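Local coordinates for esterase LipW (Mycobacterium marinum, PDB 3QH4), which probably hydrolyses ester bonds as an alpha/beta-hydrolase-fold esterase, acting with strict selectivity for its substrates, at residues A[27-32]-A[96-101]; A[145-150]-A[155-160]; A[250-255]-A[265-270]; A[109-114]-A[305-310]. One frame throughout, in Å; residues are numbered along the deposited sequence.

Contact 1. Residues A[27-32]-A[96-101]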
loop_
_atom_site.group_PDB
_atom_site.type_symbol
_atom_site.label_atom_id
_atom_site.label_comp_id
_atom_site.label_asym_id
_atom_site.label_seq_id
_atom_site.Cartn_x
_atom_site.Cartn_y
_atom_site.Cartn_z
ATOM N N ILE A 27 1.310 -1.472 -18.178
ATOM C CA ILE A 27 0.636 -2.688 -17.706
ATOM C C ILE A 27 -0.610 -2.912 -18.549
ATOM O O ILE A 27 -1.165 -1.972 -19.124
ATOM C CB ILE A 27 0.237 -2.558 -16.205
ATOM C CG1 ILE A 27 -0.051 -3.931 -15.572
ATOM C CG2 ILE A 27 -0.924 -1.566 -16.000
ATOM C CD1 ILE A 27 -0.070 -3.862 -14.038
ATOM N N ASP A 28 -1.052 -4.165 -18.600
ATOM C CA ASP A 28 -2.335 -4.513 -19.197
ATOM C C ASP A 28 -3.146 -5.073 -18.026
ATOM O O ASP A 28 -2.766 -6.067 -17.428
ATOM C CB ASP A 28 -2.080 -5.564 -20.278
ATOM C CG ASP A 28 -3.349 -6.104 -20.909
ATOM O OD1 ASP A 28 -4.463 -5.870 -20.394
ATOM O OD2 ASP A 28 -3.208 -6.790 -21.950
ATOM N N PHE A 29 -4.263 -4.426 -17.695
ATOM C CA PHE A 29 -4.986 -4.823 -16.480
ATOM C C PHE A 29 -6.313 -5.497 -16.784
ATOM O O PHE A 29 -7.224 -5.472 -15.968
ATOM C CB PHE A 29 -5.175 -3.634 -15.516
ATOM C CG PHE A 29 -5.021 -4.012 -14.054
ATOM C CD1 PHE A 29 -3.818 -4.510 -13.589
ATOM C CD2 PHE A 29 -6.078 -3.836 -13.150
ATOM C CE1 PHE A 29 -3.657 -4.872 -12.231
ATOM C CE2 PHE A 29 -5.929 -4.188 -11.780
ATOM C CZ PHE A 29 -4.705 -4.687 -11.342
ATOM N N THR A 30 -6.409 -6.128 -17.960
ATOM C CA THR A 30 -7.563 -7.003 -18.231
ATOM C C THR A 30 -7.474 -8.242 -17.343
ATOM O O THR A 30 -6.394 -8.591 -16.873
ATOM C CB THR A 30 -7.617 -7.456 -19.724
ATOM O OG1 THR A 30 -6.421 -8.181 -20.046
ATOM C CG2 THR A 30 -7.791 -6.262 -20.652
ATOM N N ALA A 31 -8.610 -8.897 -17.116
ATOM C CA ALA A 31 -8.648 -10.124 -16.325
ATOM C C ALA A 31 -7.687 -11.202 -16.841
ATOM O O ALA A 31 -6.963 -11.797 -16.057
ATOM C CB ALA A 31 -10.082 -10.665 -16.259
ATOM N N GLU A 32 -7.667 -11.445 -18.154
ATOM C CA GLU A 32 -6.728 -12.420 -18.743
ATOM C C GLU A 32 -5.258 -12.099 -18.490
ATOM O O GLU A 32 -4.445 -12.992 -18.177
ATOM C CB GLU A 32 -6.982 -12.567 -20.256
ATOM N N PHE A 96 -5.505 -4.363 -6.284
ATOM C CA PHE A 96 -6.517 -5.287 -5.695
ATOM C C PHE A 96 -6.547 -6.680 -6.325
ATOM O O PHE A 96 -7.244 -7.550 -5.789
ATOM C CB PHE A 96 -7.972 -4.737 -5.702
ATOM C CG PHE A 96 -8.087 -3.358 -5.184
ATOM C CD1 PHE A 96 -8.052 -3.116 -3.816
ATOM C CD2 PHE A 96 -8.209 -2.289 -6.073
ATOM C CE1 PHE A 96 -8.142 -1.798 -3.321
ATOM C CE2 PHE A 96 -8.323 -0.982 -5.594
ATOM C CZ PHE A 96 -8.270 -0.733 -4.210
ATOM N N ALA A 97 -5.814 -6.860 -7.424
ATOM C CA ALA A 97 -5.861 -8.106 -8.214
ATOM C C ALA A 97 -4.564 -8.918 -8.235
ATOM O O ALA A 97 -4.571 -10.101 -8.651
ATOM C CB ALA A 97 -6.260 -7.773 -9.637
ATOM N N LEU A 98 -3.442 -8.292 -7.875
ATOM C CA LEU A 98 -2.133 -8.965 -7.961
ATOM C C LEU A 98 -1.451 -9.033 -6.611
ATOM O O LEU A 98 -1.761 -8.238 -5.706
ATOM C CB LEU A 98 -1.186 -8.205 -8.901
ATOM C CG LEU A 98 -1.675 -7.890 -10.300
ATOM C CD1 LEU A 98 -0.707 -6.962 -11.030
ATOM C CD2 LEU A 98 -1.808 -9.234 -10.993
ATOM N N GLY A 99 -0.496 -9.960 -6.489
ATOM C CA GLY A 99 0.448 -9.917 -5.378
ATOM C C GLY A 99 0.197 -10.900 -4.253
ATOM O O GLY A 99 -0.785 -11.638 -4.249
ATOM N N ASN A 100 1.127 -10.895 -3.306
ATOM C CA ASN A 100 1.140 -11.803 -2.157
ATOM C C ASN A 100 2.184 -11.245 -1.167
ATOM O O ASN A 100 2.549 -10.066 -1.266
ATOM C CB ASN A 100 1.474 -13.241 -2.623
ATOM C CG ASN A 100 2.881 -13.351 -3.283
ATOM O OD1 ASN A 100 3.709 -12.435 -3.186
ATOM N ND2 ASN A 100 3.135 -14.473 -3.960
ATOM N N LEU A 101 2.669 -12.059 -0.231
ATOM C CA LEU A 101 3.609 -11.580 0.792
ATOM C C LEU A 101 4.991 -11.171 0.256
ATOM O O LEU A 101 5.740 -10.476 0.944
ATOM C CB LEU A 101 3.745 -12.625 1.914
ATOM C CG LEU A 101 2.422 -12.909 2.648
ATOM C CD1 LEU A 101 2.617 -14.079 3.651
ATOM C CD2 LEU A 101 1.875 -11.622 3.336
#

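Contact 2. Residues A[145-150]-A[155-160]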
loop_
_atom_site.group_PDB
_atom_site.type_symbol
_atom_site.label_atom_id
_atom_site.label_comp_id
_atom_site.label_asym_id
_atom_site.label_seq_id
_atom_site.Cartn_x
_atom_site.Cartn_y
_atom_site.Cartn_z
ATOM N N TRP A 145 -6.466 -9.464 15.118
ATOM C CA TRP A 145 -5.600 -10.529 15.607
ATOM C C TRP A 145 -4.300 -9.969 16.193
ATOM O O TRP A 145 -3.829 -10.432 17.246
ATOM C CB TRP A 145 -5.330 -11.481 14.449
ATOM C CG TRP A 145 -4.372 -12.592 14.690
ATOM C CD1 TRP A 145 -4.670 -13.846 15.171
ATOM C CD2 TRP A 145 -2.970 -12.606 14.376
ATOM N NE1 TRP A 145 -3.537 -14.623 15.197
ATOM C CE2 TRP A 145 -2.484 -13.900 14.702
ATOM C CE3 TRP A 145 -2.080 -11.664 13.831
ATOM C CZ2 TRP A 145 -1.150 -14.262 14.529
ATOM C CZ3 TRP A 145 -0.769 -12.023 13.656
ATOM C CH2 TRP A 145 -0.308 -13.313 13.994
ATOM N N VAL A 146 -3.741 -8.945 15.543
ATOM C CA VAL A 146 -2.544 -8.272 16.025
ATOM C C VAL A 146 -2.787 -7.704 17.416
ATOM O O VAL A 146 -1.975 -7.885 18.319
ATOM C CB VAL A 146 -2.098 -7.161 15.021
ATOM C CG1 VAL A 146 -1.116 -6.197 15.636
ATOM C CG2 VAL A 146 -1.545 -7.830 13.761
ATOM N N VAL A 147 -3.925 -7.047 17.592
ATOM C CA VAL A 147 -4.211 -6.403 18.859
ATOM C C VAL A 147 -4.603 -7.463 19.896
ATOM O O VAL A 147 -4.103 -7.437 21.027
ATOM C CB VAL A 147 -5.309 -5.331 18.683
ATOM C CG1 VAL A 147 -5.794 -4.798 20.046
ATOM C CG2 VAL A 147 -4.805 -4.184 17.793
ATOM N N GLY A 148 -5.435 -8.426 19.498
ATOM C CA GLY A 148 -5.953 -9.424 20.453
ATOM C C GLY A 148 -4.840 -10.307 20.978
ATOM O O GLY A 148 -4.910 -10.830 22.117
ATOM N N ASN A 149 -3.794 -10.471 20.174
ATOM C CA ASN A 149 -2.686 -11.356 20.533
ATOM C C ASN A 149 -1.391 -10.606 20.770
ATOM O O ASN A 149 -0.302 -11.196 20.709
ATOM C CB ASN A 149 -2.501 -12.404 19.436
ATOM C CG ASN A 149 -3.705 -13.305 19.297
ATOM O OD1 ASN A 149 -4.537 -13.135 18.392
ATOM N ND2 ASN A 149 -3.837 -14.250 20.216
ATOM N N ALA A 150 -1.494 -9.305 21.051
ATOM C CA ALA A 150 -0.303 -8.447 21.120
ATOM C C ALA A 150 0.735 -8.921 22.159
ATOM O O ALA A 150 1.947 -8.850 21.924
ATOM C CB ALA A 150 -0.699 -6.990 21.379
ATOM N N PHE A 155 3.998 -7.373 20.599
ATOM C CA PHE A 155 3.638 -6.040 20.103
ATOM C C PHE A 155 3.110 -5.119 21.196
ATOM O O PHE A 155 2.496 -5.570 22.161
ATOM C CB PHE A 155 2.542 -6.141 19.031
ATOM C CG PHE A 155 2.870 -7.062 17.888
ATOM C CD1 PHE A 155 4.181 -7.250 17.468
ATOM C CD2 PHE A 155 1.843 -7.738 17.206
ATOM C CE1 PHE A 155 4.475 -8.112 16.395
ATOM C CE2 PHE A 155 2.125 -8.604 16.150
ATOM C CZ PHE A 155 3.434 -8.787 15.735
ATOM N N ASP A 156 3.338 -3.830 21.028
ATOM C CA ASP A 156 2.685 -2.800 21.827
ATOM C C ASP A 156 1.427 -2.301 21.093
ATOM O O ASP A 156 1.502 -1.484 20.167
ATOM C CB ASP A 156 3.659 -1.647 22.097
ATOM C CG ASP A 156 3.066 -0.569 23.010
ATOM O OD1 ASP A 156 1.894 -0.715 23.447
ATOM O OD2 ASP A 156 3.777 0.415 23.300
ATOM N N ALA A 157 0.263 -2.781 21.520
ATOM C CA ALA A 157 -1.008 -2.386 20.887
ATOM C C ALA A 157 -1.352 -0.912 21.047
ATOM O O ALA A 157 -2.181 -0.387 20.286
ATOM C CB ALA A 157 -2.153 -3.268 21.403
ATOM N N ARG A 158 -0.723 -0.233 22.009
ATOM C CA ARG A 158 -0.906 1.214 22.146
ATOM C C ARG A 158 -0.161 2.007 21.066
ATOM O O ARG A 158 -0.332 3.242 20.955
ATOM C CB ARG A 158 -0.475 1.704 23.530
ATOM N N ARG A 159 0.670 1.311 20.278
ATOM C CA ARG A 159 1.431 1.975 19.203
ATOM C C ARG A 159 1.202 1.192 17.915
ATOM O O ARG A 159 2.101 0.515 17.398
ATOM C CB ARG A 159 2.924 2.136 19.555
ATOM C CG ARG A 159 3.150 3.187 20.614
ATOM C CD ARG A 159 4.649 3.331 20.904
ATOM N NE ARG A 159 5.144 2.144 21.587
ATOM C CZ ARG A 159 6.422 1.820 21.685
ATOM N NH1 ARG A 159 7.354 2.597 21.123
ATOM N NH2 ARG A 159 6.758 0.712 22.350
ATOM N N LEU A 160 -0.032 1.270 17.433
ATOM C CA LEU A 160 -0.437 0.562 16.215
ATOM C C LEU A 160 -0.630 1.551 15.080
ATOM O O LEU A 160 -1.373 2.539 15.218
ATOM C CB LEU A 160 -1.724 -0.227 16.455
ATOM C CG LEU A 160 -2.451 -0.795 15.220
ATOM C CD1 LEU A 160 -1.695 -1.983 14.700
ATOM C CD2 LEU A 160 -3.895 -1.226 15.651
#

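Contact 3. Residues A[250-255]-A[265-270]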
loop_
_atom_site.group_PDB
_atom_site.type_symbol
_atom_site.label_atom_id
_atom_site.label_comp_id
_atom_site.label_asym_id
_atom_site.label_seq_id
_atom_site.Cartn_x
_atom_site.Cartn_y
_atom_site.Cartn_z
ATOM N N THR A 250 -1.033 11.321 9.394
ATOM C CA THR A 250 -0.832 10.681 8.089
ATOM C C THR A 250 0.501 11.084 7.453
ATOM O O THR A 250 0.919 12.251 7.595
ATOM C CB THR A 250 -1.986 11.114 7.151
ATOM O OG1 THR A 250 -3.222 10.633 7.693
ATOM C CG2 THR A 250 -1.822 10.551 5.701
ATOM N N LEU A 251 1.162 10.115 6.795
ATOM C CA LEU A 251 2.197 10.397 5.793
ATOM C C LEU A 251 1.619 9.907 4.489
ATOM O O LEU A 251 1.213 8.744 4.387
ATOM C CB LEU A 251 3.509 9.664 6.073
ATOM C CG LEU A 251 4.503 9.750 4.907
ATOM C CD1 LEU A 251 5.045 11.207 4.690
ATOM C CD2 LEU A 251 5.679 8.781 5.172
ATOM N N ILE A 252 1.581 10.791 3.494
ATOM C CA ILE A 252 1.060 10.405 2.181
ATOM C C ILE A 252 2.038 10.844 1.100
ATOM O O ILE A 252 2.457 12.009 1.062
ATOM C CB ILE A 252 -0.403 10.937 1.999
ATOM C CG1 ILE A 252 -0.974 10.522 0.635
ATOM C CG2 ILE A 252 -0.490 12.472 2.149
ATOM C CD1 ILE A 252 -2.510 10.852 0.483
ATOM N N THR A 253 2.381 9.921 0.195
ATOM C CA THR A 253 3.460 10.170 -0.748
ATOM C C THR A 253 3.027 9.745 -2.155
ATOM O O THR A 253 2.136 8.887 -2.302
ATOM C CB THR A 253 4.717 9.359 -0.332
ATOM O OG1 THR A 253 4.361 7.982 -0.103
ATOM C CG2 THR A 253 5.350 9.935 0.944
ATOM N N CYS A 254 3.615 10.353 -3.195
ATOM C CA CYS A 254 3.315 9.906 -4.562
ATOM C C CYS A 254 4.327 10.480 -5.532
ATOM O O CYS A 254 4.813 11.589 -5.315
ATOM C CB CYS A 254 1.914 10.405 -4.953
ATOM S SG CYS A 254 1.212 9.497 -6.355
ATOM N N GLY A 255 4.663 9.720 -6.585
ATOM C CA GLY A 255 5.471 10.266 -7.696
ATOM C C GLY A 255 4.597 11.208 -8.513
ATOM O O GLY A 255 3.389 11.054 -8.534
ATOM N N LEU A 265 -3.252 14.467 -3.942
ATOM C CA LEU A 265 -3.257 15.867 -3.558
ATOM C C LEU A 265 -4.619 16.316 -2.986
ATOM O O LEU A 265 -4.656 17.045 -1.995
ATOM C CB LEU A 265 -2.851 16.734 -4.753
ATOM C CG LEU A 265 -1.406 16.595 -5.214
ATOM C CD1 LEU A 265 -1.200 17.337 -6.548
ATOM C CD2 LEU A 265 -0.449 17.152 -4.120
ATOM N N ASP A 266 -5.728 15.923 -3.628
ATOM C CA ASP A 266 -7.077 16.263 -3.144
ATOM C C ASP A 266 -7.268 15.728 -1.713
ATOM O O ASP A 266 -7.769 16.421 -0.825
ATOM C CB ASP A 266 -8.155 15.656 -4.069
ATOM C CG ASP A 266 -8.195 16.282 -5.488
ATOM O OD1 ASP A 266 -7.715 17.411 -5.710
ATOM O OD2 ASP A 266 -8.755 15.619 -6.406
ATOM N N TYR A 267 -6.864 14.478 -1.498
ATOM C CA TYR A 267 -7.086 13.815 -0.201
ATOM C C TYR A 267 -6.237 14.495 0.871
ATOM O O TYR A 267 -6.708 14.746 1.982
ATOM C CB TYR A 267 -6.719 12.330 -0.293
ATOM C CG TYR A 267 -7.288 11.453 0.820
ATOM C CD1 TYR A 267 -8.677 11.259 0.949
ATOM C CD2 TYR A 267 -6.456 10.836 1.737
ATOM C CE1 TYR A 267 -9.204 10.444 1.979
ATOM C CE2 TYR A 267 -6.971 10.034 2.767
ATOM C CZ TYR A 267 -8.345 9.827 2.857
ATOM O OH TYR A 267 -8.841 9.017 3.863
ATOM N N ALA A 268 -4.982 14.775 0.535
ATOM C CA ALA A 268 -4.104 15.477 1.481
ATOM C C ALA A 268 -4.690 16.839 1.894
ATOM O O ALA A 268 -4.698 17.200 3.090
ATOM C CB ALA A 268 -2.694 15.634 0.872
ATOM N N GLN A 269 -5.222 17.594 0.928
ATOM C CA GLN A 269 -5.737 18.920 1.269
ATOM C C GLN A 269 -6.959 18.753 2.188
ATOM O O GLN A 269 -7.113 19.495 3.155
ATOM C CB GLN A 269 -6.113 19.681 -0.008
ATOM C CG GLN A 269 -6.964 20.903 0.253
ATOM C CD GLN A 269 -6.176 22.047 0.818
ATOM O OE1 GLN A 269 -6.135 22.262 2.064
ATOM N NE2 GLN A 269 -5.541 22.807 -0.068
ATOM N N ARG A 270 -7.786 17.749 1.910
ATOM C CA ARG A 270 -8.962 17.516 2.748
ATOM C C ARG A 270 -8.587 17.042 4.147
ATOM O O ARG A 270 -9.206 17.462 5.117
ATOM C CB ARG A 270 -9.925 16.556 2.046
ATOM C CG ARG A 270 -10.469 17.190 0.780
ATOM C CD ARG A 270 -11.849 16.631 0.417
ATOM N NE ARG A 270 -11.853 15.178 0.291
ATOM C CZ ARG A 270 -12.626 14.358 1.006
ATOM N NH1 ARG A 270 -12.560 13.061 0.783
ATOM N NH2 ARG A 270 -13.483 14.828 1.922
#

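Contact 4. Residues A[109-114]-A[305-310]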
loop_
_atom_site.group_PDB
_atom_site.type_symbol
_atom_site.label_atom_id
_atom_site.label_comp_id
_atom_site.label_asym_id
_atom_site.label_seq_id
_atom_site.Cartn_x
_atom_site.Cartn_y
_atom_site.Cartn_z
ATOM N N LEU A 109 10.593 -4.594 4.803
ATOM C CA LEU A 109 11.892 -4.683 5.457
ATOM C C LEU A 109 12.396 -3.283 5.798
ATOM O O LEU A 109 12.985 -3.049 6.868
ATOM C CB LEU A 109 12.925 -5.399 4.575
ATOM C CG LEU A 109 12.647 -6.901 4.390
ATOM C CD1 LEU A 109 13.485 -7.374 3.210
ATOM C CD2 LEU A 109 12.935 -7.731 5.669
ATOM N N GLU A 110 12.188 -2.366 4.855
ATOM C CA GLU A 110 12.651 -0.984 5.034
ATOM C C GLU A 110 11.902 -0.306 6.156
ATOM O O GLU A 110 12.521 0.351 7.005
ATOM C CB GLU A 110 12.595 -0.182 3.728
ATOM C CG GLU A 110 13.495 -0.759 2.600
ATOM C CD GLU A 110 14.988 -0.663 2.862
ATOM O OE1 GLU A 110 15.433 0.155 3.701
ATOM O OE2 GLU A 110 15.728 -1.432 2.218
ATOM N N LEU A 111 10.578 -0.479 6.201
ATOM C CA LEU A 111 9.785 0.110 7.289
ATOM C C LEU A 111 10.219 -0.430 8.653
ATOM O O LEU A 111 10.464 0.342 9.579
ATOM C CB LEU A 111 8.291 -0.160 7.096
ATOM C CG LEU A 111 7.605 0.533 5.919
ATOM C CD1 LEU A 111 6.127 0.135 5.860
ATOM C CD2 LEU A 111 7.736 2.060 6.023
ATOM N N ALA A 112 10.316 -1.756 8.774
ATOM C CA ALA A 112 10.645 -2.371 10.066
ATOM C C ALA A 112 11.975 -1.840 10.588
ATOM O O ALA A 112 12.086 -1.427 11.737
ATOM C CB ALA A 112 10.697 -3.903 9.930
ATOM N N ARG A 113 12.986 -1.856 9.729
ATOM C CA ARG A 113 14.344 -1.525 10.130
ATOM C C ARG A 113 14.469 -0.031 10.451
ATOM O O ARG A 113 14.998 0.364 11.519
ATOM C CB ARG A 113 15.318 -1.889 9.014
ATOM C CG ARG A 113 16.749 -1.436 9.302
ATOM C CD ARG A 113 17.702 -1.974 8.251
ATOM N NE ARG A 113 17.507 -1.341 6.951
ATOM C CZ ARG A 113 18.090 -0.216 6.557
ATOM N NH1 ARG A 113 18.902 0.452 7.393
ATOM N NH2 ARG A 113 17.834 0.266 5.344
ATOM N N ARG A 114 13.962 0.795 9.544
ATOM C CA ARG A 114 14.153 2.232 9.688
ATOM C C ARG A 114 13.294 2.875 10.769
ATOM O O ARG A 114 13.737 3.839 11.432
ATOM C CB ARG A 114 13.945 2.938 8.349
ATOM C CG ARG A 114 15.022 2.566 7.291
ATOM C CD ARG A 114 14.685 3.287 6.008
ATOM N NE ARG A 114 15.351 2.699 4.851
ATOM C CZ ARG A 114 16.189 3.358 4.058
ATOM N NH1 ARG A 114 16.510 4.627 4.322
ATOM N NH2 ARG A 114 16.701 2.748 2.984
ATOM N N ALA A 305 13.535 6.534 3.683
ATOM C CA ALA A 305 14.063 7.252 4.844
ATOM C C ALA A 305 12.941 8.100 5.424
ATOM O O ALA A 305 12.804 8.186 6.656
ATOM C CB ALA A 305 15.258 8.097 4.446
ATOM N N MET A 306 12.138 8.704 4.532
ATOM C CA MET A 306 11.048 9.581 4.933
ATOM C C MET A 306 9.981 8.796 5.690
ATOM O O MET A 306 9.457 9.244 6.722
ATOM C CB MET A 306 10.450 10.262 3.693
ATOM C CG MET A 306 9.351 11.243 4.000
ATOM S SD MET A 306 8.663 11.946 2.489
ATOM C CE MET A 306 10.136 12.712 1.805
ATOM N N GLN A 307 9.660 7.622 5.171
ATOM C CA GLN A 307 8.690 6.737 5.800
ATOM C C GLN A 307 9.189 6.294 7.156
ATOM O O GLN A 307 8.421 6.268 8.110
ATOM C CB GLN A 307 8.470 5.507 4.923
ATOM C CG GLN A 307 7.783 5.797 3.593
ATOM C CD GLN A 307 7.798 4.553 2.701
ATOM O OE1 GLN A 307 8.792 3.815 2.689
ATOM N NE2 GLN A 307 6.731 4.339 1.933
ATOM N N GLY A 308 10.471 5.938 7.233
ATOM C CA GLY A 308 11.064 5.484 8.506
ATOM C C GLY A 308 10.986 6.551 9.577
ATOM O O GLY A 308 10.612 6.271 10.713
ATOM N N HIS A 309 11.277 7.783 9.194
ATOM C CA HIS A 309 11.304 8.885 10.154
ATOM C C HIS A 309 9.884 9.217 10.614
ATOM O O HIS A 309 9.678 9.539 11.771
ATOM C CB HIS A 309 12.022 10.098 9.561
ATOM C CG HIS A 309 13.520 9.972 9.577
ATOM N ND1 HIS A 309 14.228 9.669 10.729
ATOM C CD2 HIS A 309 14.442 10.100 8.593
ATOM C CE1 HIS A 309 15.520 9.617 10.449
ATOM N NE2 HIS A 309 15.677 9.864 9.159
ATOM N N ALA A 310 8.912 9.102 9.710
ATOM C CA ALA A 310 7.517 9.448 10.022
ATOM C C ALA A 310 6.970 8.496 11.058
ATOM O O ALA A 310 6.403 8.922 12.078
ATOM C CB ALA A 310 6.642 9.424 8.756
#

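Contact 1. Residues A[27-32]-A[96-101]
The ring of F29 is laid with its outer end against A97 and L98, and the two residues meet it in different ways. L98 comes in at the rim: its CD1 lies near the ring plane, 3.8 Å from F29 CE1. The side chains of F29 and L98 run past each other in opposite directions, so contact is alongside and not end-on. A97 CB approaches the far end of the ring obliquely, 3.9 Å from F29 CZ. L98 owes its position to a first torsion that leaves CG opposite the carbonyl carbon and beside the backbone N (chi1 -53°), which brings the isopropyl group round towards the phenyl. I27 adds a looser touch, its CD1 standing 4.4 Å from L98 CD1. Nothing polar bridges the two segments. The polar side chains of D28 and T30 are used locally: D28 OD1 takes the backbone N of T30, 3.1 Å away and nearly straight at 169°, in an Asx turn. T30 OG1 approaches that same D28 OD1 from the same face of the carboxylate, at 3.0 Å. This folds the chain just ahead of helix 31-56, where T30 is the N-cap. F29 is also met by F214, edge-to-face, and by A218 and M222 of helix 216-227, while R38 reaches the carbonyl of A97. Segment 96-101 follows strand 85-91 and directly follows a His-Ala-Gly-Gly run, consistent with a variant of the HGGG oxyanion-hole motif of the hormone-sensitive lipase family, here packed against the turn that leads into helix 31-56.

Contact 2. Residues A[145-150]-A[155-160]
V146 meets the ring of F155: its CG1 comes to 3.7 Å from F155 CD2, the valine crossing the phenylalanine side chain at about a right angle. With CG1 opposite the backbone N (chi1 164°), V146 projects that methyl to the ring, whose edge also faces the carbonyl oxygen of V146. One residue on, V147 splits its branches: CG2 packs 3.8 Å from L160 CD2, again nearly perpendicular, and CG1 touches A157. A150 closes the other end, its CB 4.0 Å from A157 CB.

A single hydrogen bond crosses the contact, from F155 N to A150 O at 2.9 Å and 160°, bringing the strand start up against the chain that leaves the helix.

R159 grips D156 side-on, with NE 2.8 Å and NH2 3.1 Å from the one oxygen D156 OD2, and R159 NH1 also reaches the carbonyl of F315. D156 OD1 accepts from R158 N in an Asx turn, which pins the type I turn from D156 to R159.

V146 also reaches V120, while F155 and L160 lie on V87. Helix 134-148 links parallel strands 118-122 and 160-165, with strand 85-91 between them: a beta-alpha-beta crossover of the alpha/beta hydrolase fold.

Contact 3. Residues A[250-255]-A[265-270]
Within the beta-alpha-beta unit formed by strand 250-255, helix 261-273 and strand 278-283, I252 links strand to helix, reaching across to Y267 and A268. I252 is the one strand residue in the segment that bridges the gap, and it uses two branches. Its long arm, with CG1 opposite the backbone N (chi1 -179°) and CD1 continuing extended, brings CD1 to 4.1 Å from Y267 CD2. That methyl stands at the edge of the phenol ring, near its plane, so the tyrosine offers its rim and the two side chains cross at about a right angle. The short branch, CG2, meets the methyl of A268, with I252 CG2 and A268 CB also 4.1 Å apart. The backbones come nearest at this same pair, 7.3 Å between I252 CA and A268 CA, a spacing that the small alanine allows.

Around the contact, P195 and strand 278-283, through T278 and L280, flank I252. L192, L197 and L247 lie against Y267. On its other face the strand is covered by helix 298-315, which L251 and T253 meet.

All three touching residues are buried, and no hydrogen bond or charge pair joins the segments. Attachment of helix to strand at this point therefore rests on van der Waals fit between methyl groups and a ring edge, with hydrophobic burial the likely source of its stability.

Contact 4. Residues A[109-114]-A[305-310]
Two helices cross here, and R114 and L111 of helix 105-115 carry the packing against A305, Q307 and G308 of helix 298-315. The local axes come within 8.5 Å, with a crossing angle of -47°. The backbones are closest at R114 and G308: lacking a side chain, the glycine lets R114 CB settle 3.8 Å from G308 CA. From there the arginine chain runs extended along the partner helix, and R114 NH1 ends 3.7 Å from A305 CB, with its guanidinium set obliquely to A305 N.

That guanidinium is held by its own helix. R114 NE (2.8 Å) and NH2 (3.0 Å) both bind E110 OE1 side-on, and E110 OE1 takes a third bond from R113 NH2. E110 OE2 turns to R106, while R114 NH2 also bonds to Q301, linking the salt-bridge network to the second helix.

Deeper in, L111 CD2 rests 3.7 Å from Q307 CB. Q307 OE1 accepts from Q107 NE2, a hydrogen bond between the two helices just outside 109-114. Helix 298-315 also lies on strands 189-193 and 278-283, so this is the pairing of the helix that follows strand 85-91 with the C-terminal helix on one face of the alpha/beta hydrolase sheet.

In the fold
Contacts 3 and 4 touch, their centres about 18 Å apart: L251 CD2 packs 3.7 Å from Q307 CA, so strand 250-255 carries helix 261-273 on one face and the C-terminal helix on the other. Contacts 2 and 3 both lie within the chain loop that contact 4 closes. Contacts 1 and 2 stand on opposite sides of the chain's centre, about 31 Å between centres. Several elements lead toward the likely triad of S166, D258 and H288: D258 lies shortly after strand 250-255; strand 160-165, starting at L160 of contact 2, leads into the probable nucleophile elbow, near which L111 of contact 4 lies; and segment 96-101 directly follows the presumed oxyanion-hole loop.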